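Local structure of 3,4-dihydroxybenzoate decarboxylase (Enterobacter cloacae, 5NY5) at residues V110-Y123 against V248-A261. The protein catalyses the decarboxylation of 3,4-dihydroxybenzoate, and in reverse the para-carboxylation of catechols, as a UbiD-family enzyme dependent on prenylated FMN. Numbering follows the deposited sequence.
Sequences VPASQAPCQEQVFY and VQGVAVKEKAIARA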
loop_
_atom_site.group_PDB
_atom_site.type_symbol
_atom_site.label_atom_id
_atom_site.label_comp_id
_atom_site.label_asym_id
_atom_site.label_seq_id
_atom_site.Cartn_x
_atom_site.Cartn_y
_atom_site.Cartn_z
ATOM N N VAL A 110 23.930 -52.825 -25.492
ATOM C CA VAL A 110 24.809 -53.384 -26.519
ATOM C C VAL A 110 26.050 -53.955 -25.852
ATOM O O VAL A 110 26.437 -53.536 -24.752
ATOM C CB VAL A 110 25.217 -52.333 -27.573
ATOM C CG1 VAL A 110 23.994 -51.750 -28.263
ATOM C CG2 VAL A 110 26.056 -51.237 -26.942
ATOM N N PRO A 111 26.688 -54.932 -26.493
ATOM C CA PRO A 111 27.931 -55.481 -25.946
ATOM C C PRO A 111 29.079 -54.492 -26.070
ATOM O O PRO A 111 29.025 -53.520 -26.828
ATOM C CB PRO A 111 28.182 -56.728 -26.802
ATOM C CG PRO A 111 26.860 -57.040 -27.428
ATOM C CD PRO A 111 26.199 -55.719 -27.636
ATOM N N ALA A 112 30.143 -54.769 -25.312
ATOM C CA ALA A 112 31.326 -53.915 -25.326
ATOM C C ALA A 112 31.908 -53.747 -26.721
ATOM O O ALA A 112 32.677 -52.809 -26.952
ATOM C CB ALA A 112 32.395 -54.477 -24.387
ATOM N N SER A 113 31.563 -54.640 -27.651
ATOM C CA SER A 113 32.016 -54.499 -29.029
ATOM C C SER A 113 31.596 -53.157 -29.617
ATOM O O SER A 113 32.319 -52.578 -30.434
ATOM C CB SER A 113 31.469 -55.654 -29.867
ATOM O OG SER A 113 31.736 -55.481 -31.245
ATOM N N GLN A 114 30.442 -52.638 -29.202
ATOM C CA GLN A 114 29.864 -51.417 -29.752
ATOM C C GLN A 114 29.899 -50.267 -28.751
ATOM O O GLN A 114 29.096 -49.336 -28.833
ATOM C CB GLN A 114 28.429 -51.662 -30.210
ATOM C CG GLN A 114 28.274 -52.418 -31.521
ATOM C CD GLN A 114 26.811 -52.599 -31.881
ATOM O OE1 GLN A 114 26.122 -53.443 -31.311
ATOM N NE2 GLN A 114 26.323 -51.786 -32.814
ATOM N N ALA A 115 30.834 -50.318 -27.806
ATOM C CA ALA A 115 30.945 -49.346 -26.721
ATOM C C ALA A 115 32.274 -48.608 -26.852
ATOM O O ALA A 115 33.260 -48.956 -26.183
ATOM C CB ALA A 115 30.835 -50.020 -25.355
ATOM N N PRO A 116 32.338 -47.577 -27.694
ATOM C CA PRO A 116 33.570 -46.778 -27.784
ATOM C C PRO A 116 34.024 -46.228 -26.449
ATOM O O PRO A 116 35.226 -46.015 -26.250
ATOM C CB PRO A 116 33.184 -45.654 -28.752
ATOM C CG PRO A 116 32.061 -46.207 -29.544
ATOM C CD PRO A 116 31.302 -47.102 -28.625
ATOM N N CYS A 117 33.093 -46.005 -25.518
ATOM C CA CYS A 117 33.467 -45.487 -24.209
ATOM C C CYS A 117 34.457 -46.401 -23.503
ATOM O O CYS A 117 35.280 -45.926 -22.718
ATOM C CB CYS A 117 32.220 -45.282 -23.348
ATOM S SG CYS A 117 31.481 -46.794 -22.696
ATOM N N GLN A 118 34.421 -47.704 -23.786
ATOM C CA GLN A 118 35.287 -48.667 -23.118
ATOM C C GLN A 118 36.518 -49.030 -23.948
ATOM O O GLN A 118 37.051 -50.137 -23.814
ATOM C CB GLN A 118 34.496 -49.921 -22.751
ATOM C CG GLN A 118 33.418 -49.669 -21.712
ATOM C CD GLN A 118 32.699 -50.928 -21.283
ATOM O OE1 GLN A 118 32.886 -51.993 -21.868
ATOM N NE2 GLN A 118 31.872 -50.814 -20.252
ATOM N N GLU A 119 36.991 -48.114 -24.798
ATOM C CA GLU A 119 38.236 -48.350 -25.520
ATOM C C GLU A 119 39.448 -48.326 -24.598
ATOM O O GLU A 119 40.485 -48.899 -24.943
ATOM C CB GLU A 119 38.408 -47.319 -26.636
ATOM C CG GLU A 119 37.484 -47.524 -27.826
ATOM C CD GLU A 119 37.472 -46.335 -28.767
ATOM O OE1 GLU A 119 38.173 -45.343 -28.481
ATOM O OE2 GLU A 119 36.761 -46.389 -29.793
ATOM N N GLN A 120 39.343 -47.664 -23.448
ATOM C CA GLN A 120 40.358 -47.704 -22.406
ATOM C C GLN A 120 39.685 -48.024 -21.082
ATOM O O GLN A 120 38.539 -47.635 -20.842
ATOM C CB GLN A 120 41.114 -46.375 -22.270
ATOM C CG GLN A 120 41.831 -45.898 -23.514
ATOM C CD GLN A 120 42.568 -44.593 -23.281
ATOM O OE1 GLN A 120 42.320 -43.598 -23.960
ATOM N NE2 GLN A 120 43.477 -44.590 -22.314
ATOM N N VAL A 121 40.406 -48.733 -20.218
ATOM C CA VAL A 121 39.905 -49.084 -18.894
ATOM C C VAL A 121 41.023 -48.888 -17.882
ATOM O O VAL A 121 42.133 -49.395 -18.071
ATOM C CB VAL A 121 39.373 -50.530 -18.838
ATOM C CG1 VAL A 121 39.034 -50.906 -17.411
ATOM C CG2 VAL A 121 38.148 -50.683 -19.722
ATOM N N PHE A 122 40.734 -48.151 -16.812
ATOM C CA PHE A 122 41.667 -47.938 -15.711
ATOM C C PHE A 122 40.994 -48.413 -14.431
ATOM O O PHE A 122 40.045 -47.781 -13.957
ATOM C CB PHE A 122 42.069 -46.468 -15.601
ATOM C CG PHE A 122 42.904 -45.973 -16.747
ATOM C CD1 PHE A 122 42.316 -45.616 -17.948
ATOM C CD2 PHE A 122 44.274 -45.846 -16.617
ATOM C CE1 PHE A 122 43.078 -45.156 -18.999
ATOM C CE2 PHE A 122 45.042 -45.385 -17.666
ATOM C CZ PHE A 122 44.443 -45.038 -18.858
ATOM N N TYR A 123 41.474 -49.522 -13.875
ATOM C CA TYR A 123 40.930 -50.031 -12.624
ATOM C C TYR A 123 41.571 -49.325 -11.438
ATOM O O TYR A 123 42.769 -49.027 -11.446
ATOM C CB TYR A 123 41.147 -51.539 -12.515
ATOM C CG TYR A 123 40.377 -52.348 -13.533
ATOM C CD1 TYR A 123 39.018 -52.582 -13.378
ATOM C CD2 TYR A 123 41.012 -52.885 -14.644
ATOM C CE1 TYR A 123 38.312 -53.322 -14.304
ATOM C CE2 TYR A 123 40.314 -53.629 -15.575
ATOM C CZ TYR A 123 38.964 -53.844 -15.401
ATOM O OH TYR A 123 38.271 -54.585 -16.329
ATOM N N VAL A 248 25.806 -49.858 -22.337
ATOM C CA VAL A 248 26.771 -50.939 -22.184
ATOM C C VAL A 248 26.863 -51.297 -20.709
ATOM O O VAL A 248 26.856 -50.413 -19.846
ATOM C CB VAL A 248 28.156 -50.549 -22.748
ATOM C CG1 VAL A 248 28.618 -49.222 -22.170
ATOM C CG2 VAL A 248 29.181 -51.641 -22.473
ATOM N N GLN A 249 26.930 -52.594 -20.419
ATOM C CA GLN A 249 27.075 -53.040 -19.042
ATOM C C GLN A 249 28.378 -52.514 -18.453
ATOM O O GLN A 249 29.390 -52.396 -19.149
ATOM C CB GLN A 249 27.041 -54.567 -18.976
ATOM C CG GLN A 249 27.171 -55.136 -17.575
ATOM C CD GLN A 249 26.038 -54.708 -16.670
ATOM O OE1 GLN A 249 24.909 -54.515 -17.118
ATOM N NE2 GLN A 249 26.335 -54.552 -15.386
ATOM N N GLY A 250 28.342 -52.182 -17.166
ATOM C CA GLY A 250 29.533 -51.698 -16.502
ATOM C C GLY A 250 30.621 -52.749 -16.440
ATOM O O GLY A 250 30.387 -53.950 -16.590
ATOM N N VAL A 251 31.840 -52.274 -16.216
ATOM C CA VAL A 251 33.014 -53.133 -16.162
ATOM C C VAL A 251 33.381 -53.493 -14.728
ATOM O O VAL A 251 33.765 -54.630 -14.452
ATOM C CB VAL A 251 34.192 -52.453 -16.893
ATOM C CG1 VAL A 251 35.516 -53.005 -16.421
ATOM C CG2 VAL A 251 34.052 -52.636 -18.397
ATOM N N ALA A 252 33.243 -52.548 -13.799
ATOM C CA ALA A 252 33.623 -52.773 -12.413
ATOM C C ALA A 252 32.481 -52.630 -11.418
ATOM O O ALA A 252 32.657 -53.008 -10.253
ATOM C CB ALA A 252 34.751 -51.814 -12.004
ATOM N N VAL A 253 31.329 -52.094 -11.822
ATOM C CA VAL A 253 30.213 -51.863 -10.917
ATOM C C VAL A 253 28.942 -52.426 -11.543
ATOM O O VAL A 253 28.903 -52.784 -12.720
ATOM C CB VAL A 253 30.031 -50.370 -10.576
ATOM C CG1 VAL A 253 31.268 -49.828 -9.881
ATOM C CG2 VAL A 253 29.724 -49.574 -11.833
ATOM N N LYS A 254 27.890 -52.491 -10.727
ATOM C CA LYS A 254 26.619 -53.099 -11.125
ATOM C C LYS A 254 25.673 -52.023 -11.661
ATOM O O LYS A 254 24.652 -51.682 -11.061
ATOM C CB LYS A 254 26.001 -53.848 -9.951
ATOM C CG LYS A 254 26.900 -54.904 -9.340
ATOM C CD LYS A 254 27.118 -56.067 -10.294
ATOM C CE LYS A 254 27.971 -57.151 -9.656
ATOM N NZ LYS A 254 29.321 -56.645 -9.285
ATOM N N GLU A 255 26.035 -51.491 -12.826
ATOM C CA GLU A 255 25.239 -50.465 -13.485
ATOM C C GLU A 255 25.740 -50.306 -14.912
ATOM O O GLU A 255 26.915 -50.553 -15.197
ATOM C CB GLU A 255 25.316 -49.126 -12.738
ATOM C CG GLU A 255 24.290 -48.097 -13.181
ATOM C CD GLU A 255 22.870 -48.624 -13.120
ATOM O OE1 GLU A 255 22.300 -48.930 -14.188
ATOM O OE2 GLU A 255 22.327 -48.743 -12.003
ATOM N N LYS A 256 24.840 -49.898 -15.800
ATOM C CA LYS A 256 25.181 -49.670 -17.195
ATOM C C LYS A 256 25.716 -48.255 -17.391
ATOM O O LYS A 256 25.569 -47.385 -16.531
ATOM C CB LYS A 256 23.966 -49.905 -18.092
ATOM C CG LYS A 256 23.479 -51.342 -18.099
ATOM C CD LYS A 256 21.988 -51.422 -17.826
ATOM C CE LYS A 256 21.542 -52.860 -17.625
ATOM N NZ LYS A 256 20.157 -52.938 -17.078
ATOM N N ALA A 257 26.346 -48.035 -18.544
ATOM C CA ALA A 257 26.927 -46.746 -18.887
ATOM C C ALA A 257 26.570 -46.385 -20.321
ATOM O O ALA A 257 26.157 -47.234 -21.114
ATOM C CB ALA A 257 28.452 -46.746 -18.712
ATOM N N ILE A 258 26.731 -45.103 -20.645
ATOM C CA ILE A 258 26.474 -44.629 -22.001
ATOM C C ILE A 258 27.557 -45.177 -22.921
ATOM O O ILE A 258 28.745 -44.884 -22.747
ATOM C CB ILE A 258 26.425 -43.097 -22.049
ATOM C CG1 ILE A 258 25.295 -42.572 -21.162
ATOM C CG2 ILE A 258 26.248 -42.613 -23.479
ATOM C CD1 ILE A 258 23.921 -43.024 -21.593
ATOM N N ALA A 259 27.145 -45.977 -23.908
ATOM C CA ALA A 259 28.111 -46.659 -24.762
ATOM C C ALA A 259 28.905 -45.673 -25.611
ATOM O O ALA A 259 30.109 -45.859 -25.822
ATOM C CB ALA A 259 27.398 -47.677 -25.649
ATOM N N ARG A 260 28.254 -44.623 -26.104
ATOM C CA ARG A 260 28.890 -43.648 -26.980
ATOM C C ARG A 260 29.563 -42.515 -26.218
ATOM O O ARG A 260 29.998 -41.541 -26.839
ATOM C CB ARG A 260 27.863 -43.072 -27.957
ATOM C CG ARG A 260 27.165 -44.115 -28.809
ATOM C CD ARG A 260 28.106 -44.715 -29.827
ATOM N NE ARG A 260 28.361 -43.799 -30.931
ATOM C CZ ARG A 260 29.246 -44.024 -31.894
ATOM N NH1 ARG A 260 29.964 -45.137 -31.886
ATOM N NH2 ARG A 260 29.414 -43.136 -32.864
ATOM N N ALA A 261 29.663 -42.619 -24.898
ATOM C CA ALA A 261 30.207 -41.532 -24.102
ATOM C C ALA A 261 31.711 -41.393 -24.316
ATOM O O ALA A 261 32.379 -42.284 -24.843
ATOM C CB ALA A 261 29.910 -41.754 -22.621
#
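In the flavin-binding domain of this UbiD-family enzyme, the connection from strand 108-110 to strand 120-123, wound through two short 3-10 turns, packs against the hairpin of strands 246-249 and 256-258, with Cys117 and Gln118 as its polar links. The backbone N of Cys117 donates to Ala259 O (3.0 Å, N-H...O 158°), joining the second 3-10 turn to the type I turn of Ile258 to Ala261. Just before it, the Pro116 ring lies over the same turn, its CG 3.3 Å from Arg260 NH1. The Arg260 side chain, bent at chi2 and chi3, brings its guanidinium past this ring, while NH2 pairs with Asp7 in a salt bridge.

Val248 is the apolar centre. Its CG2 meets Ala115 CB at 3.7 Å, and CG1, held between the backbone N and the carbonyl carbon (chi1 52°), comes up to Cys117 SG. Ala259 CB touches both Val110 CG2 and Ala115 CB. Gln118 reaches across with its chain extended beyond CG, and NE2 donates to Gln249 O (3.1 Å), slightly off the carbonyl plane. Its amide group lies against Val248 CG2 and Val251 CG2, the latter 3.4 Å from NE2, so a polar bond and two methyl contacts position the same group.

The Val251 and Tyr123 side chains cross at about a right angle, and Val251 CG1 touches the phenol end, 3.2 Å from Tyr123 OH and 3.5 Å from CE1. Ala252 CB sits farther off, at the ring edge, while Val121 CG1 lies over one face, toward the rim. Glu266 accepts the backbone N-H of Val251 at OE2 and of Ala252 at OE1. Strand 120-123 pairs with strand 303-311, so the contact joins the small mixed sheet of the hairpin to the larger antiparallel sheet of the Rift-related domain, which carries the prenylated-FMN site.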